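Local atomic coordinates of ketosynthase (Streptomyces sp. MSC090213JE08, PDB entry 6KXD), a protein that probably takes part in building the polyene chain of ishigamide, as half of a ketosynthase/chain length factor pair of a highly reducing type II polyketide synthase. Residues B[98-101]-B[105-108]. Residues are numbered along the deposited sequence; the frame is centred on the assembly and turned at random.
Sequences LLLD and NRAV
With CG of D101 lodged between the backbone N and the carbonyl carbon (chi1 72°), and CG of N105 turned anti to its own carbonyl carbon (chi1 -49°), carboxylate and carboxamide meet with their planes 70° apart. The carboxylate then divides its oxygens: OD2 of D101 takes ND2 of N105 on its syn lone pair at 2.8 Å, while OD1 receives N105 N at 3.0 Å from above the carboxylate plane. OD1 also accepts the backbone N of D103, an Asx turn, so one oxygen gathers two amides of the loop. Replacing D101 by an alanine would probably leave the amides of D103 and N105 without this acceptor and free the N105 carboxamide to turn. The backbones close the loop further, D101 N donating to N105 O at 2.8 Å, with CA of L100 making a weaker CH···O contact to the same oxygen. One carbonyl serves two donors at the helix end: L99 O accepts A107 N at 2.8 Å and V108 N at 3.2 Å, both from the same face of its plane. CD2 of L99 lies 3.8 Å from CB of V108, and CD2 of L100 sits over one face of the R106 guanidinium, toward its rim. Beyond the two segments, L98 and V108 both rest on L237 of strand 229-240, and L99 on L201 of strand 199-206. The whole illustrates how a helix can end in a tight chain reversal: as helix 86-99 stops, a single antiparallel bridge between L100 and R106 closes a loop whose first turn is an Asx turn at D101, leading to strand 114-119 of the thiolase-type fold.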
ATOM      1  N   LEU B  98      -6.989  10.500 -18.341  1.00 38.03           N
ATOM      2  CA  LEU B  98      -8.132   9.759 -17.938  1.00 38.56           C
ATOM      3  C   LEU B  98      -9.330  10.680 -17.714  1.00 40.33           C
ATOM      4  O   LEU B  98     -10.388  10.383 -18.184  1.00 38.20           O
ATOM      5  CB  LEU B  98      -7.835   8.970 -16.676  1.00 38.59           C
ATOM      6  CG  LEU B  98      -8.924   7.993 -16.283  1.00 37.52           C
ATOM      7  CD1 LEU B  98      -9.005   6.895 -17.333  1.00 41.16           C
ATOM      8  CD2 LEU B  98      -8.647   7.441 -14.897  1.00 40.07           C
ATOM      9  N   LEU B  99      -9.130  11.775 -16.979  1.00 37.61           N
ATOM     10  CA  LEU B  99     -10.248  12.585 -16.510  1.00 40.65           C
ATOM     11  C   LEU B  99     -10.598  13.743 -17.457  1.00 38.34           C
ATOM     12  O   LEU B  99     -11.698  14.274 -17.354  1.00 39.99           O
ATOM     13  CB  LEU B  99      -9.912  13.136 -15.132  1.00 36.20           C
ATOM     14  CG  LEU B  99      -9.621  12.070 -14.092  1.00 39.12           C
ATOM     15  CD1 LEU B  99      -9.316  12.749 -12.784  1.00 42.09           C
ATOM     16  CD2 LEU B  99     -10.790  11.093 -13.975  1.00 41.82           C
ATOM     17  N   LEU B 100      -9.642  14.169 -18.255  1.00 38.11           N
ATOM     18  CA  LEU B 100      -9.831  15.256 -19.153  1.00 42.35           C
ATOM     19  C   LEU B 100      -9.854  14.707 -20.574  1.00 48.37           C
ATOM     20  O   LEU B 100      -9.300  13.648 -20.852  1.00 43.21           O
ATOM     21  CB  LEU B 100      -8.688  16.240 -19.012  1.00 41.75           C
ATOM     22  CG  LEU B 100      -8.437  16.767 -17.599  1.00 41.60           C
ATOM     23  CD1 LEU B 100      -7.232  17.688 -17.609  1.00 45.13           C
ATOM     24  CD2 LEU B 100      -9.657  17.412 -16.985  1.00 45.08           C
ATOM     25  N   ASP B 101     -10.450  15.479 -21.480  1.00 43.17           N
ATOM     26  CA  ASP B 101     -10.339  15.153 -22.894  1.00 45.59           C
ATOM     27  C   ASP B 101      -9.062  15.799 -23.420  1.00 37.77           C
ATOM     28  O   ASP B 101      -8.240  16.404 -22.677  1.00 41.75           O
ATOM     29  CB  ASP B 101     -11.617  15.516 -23.661  1.00 47.85           C
ATOM     30  CG  ASP B 101     -11.835  17.003 -23.843  1.00 48.04           C
ATOM     31  OD1 ASP B 101     -10.878  17.782 -23.610  1.00 47.28           O
ATOM     32  OD2 ASP B 101     -12.976  17.377 -24.145  1.00 53.80           O
ATOM     33  N   ASN B 105     -10.884  19.697 -21.276  1.00 46.99           N
ATOM     34  CA  ASN B 105     -12.243  19.623 -20.792  1.00 43.78           C
ATOM     35  C   ASN B 105     -12.380  18.432 -19.837  1.00 44.75           C
ATOM     36  O   ASN B 105     -11.697  17.410 -19.954  1.00 45.04           O
ATOM     37  CB  ASN B 105     -13.272  19.519 -21.932  1.00 44.77           C
ATOM     38  CG  ASN B 105     -13.039  20.559 -23.011  1.00 51.55           C
ATOM     39  OD1 ASN B 105     -12.649  21.678 -22.710  1.00 52.79           O
ATOM     40  ND2 ASN B 105     -13.252  20.191 -24.261  1.00 52.71           N
ATOM     41  N   ARG B 106     -13.348  18.538 -18.941  1.00 42.03           N
ATOM     42  CA  ARG B 106     -13.567  17.533 -17.952  1.00 45.76           C
ATOM     43  C   ARG B 106     -14.436  16.447 -18.588  1.00 49.70           C
ATOM     44  O   ARG B 106     -15.618  16.677 -18.829  1.00 50.34           O
ATOM     45  CB  ARG B 106     -14.222  18.184 -16.734  1.00 53.24           C
ATOM     46  CG  ARG B 106     -14.074  17.450 -15.411  1.00 66.58           C
ATOM     47  CD  ARG B 106     -13.749  18.464 -14.310  1.00 74.99           C
ATOM     48  NE  ARG B 106     -12.645  17.964 -13.498  1.00 78.42           N
ATOM     49  CZ  ARG B 106     -11.379  18.391 -13.544  1.00 87.49           C
ATOM     50  NH1 ARG B 106     -11.097  19.630 -13.936  1.00 62.84           N
ATOM     51  NH2 ARG B 106     -10.401  17.570 -13.163  1.00 73.85           N
ATOM     52  N   ALA B 107     -13.846  15.262 -18.813  1.00 42.78           N
ATOM     53  CA  ALA B 107     -14.530  14.159 -19.458  1.00 45.89           C
ATOM     54  C   ALA B 107     -15.215  13.272 -18.419  1.00 53.00           C
ATOM     55  O   ALA B 107     -16.193  12.593 -18.734  1.00 47.00           O
ATOM     56  CB  ALA B 107     -13.589  13.360 -20.307  1.00 48.79           C
ATOM     57  N   VAL B 108     -14.686  13.245 -17.189  1.00 39.87           N
ATOM     58  CA  VAL B 108     -15.199  12.367 -16.186  1.00 40.79           C
ATOM     59  C   VAL B 108     -15.641  13.218 -15.002  1.00 43.64           C
ATOM     60  O   VAL B 108     -14.877  13.994 -14.500  1.00 42.55           O
ATOM     61  CB  VAL B 108     -14.118  11.349 -15.755  1.00 45.01           C
ATOM     62  CG1 VAL B 108     -14.550  10.591 -14.520  1.00 42.32           C
ATOM     63  CG2 VAL B 108     -13.744  10.432 -16.894  1.00 48.32           C
TER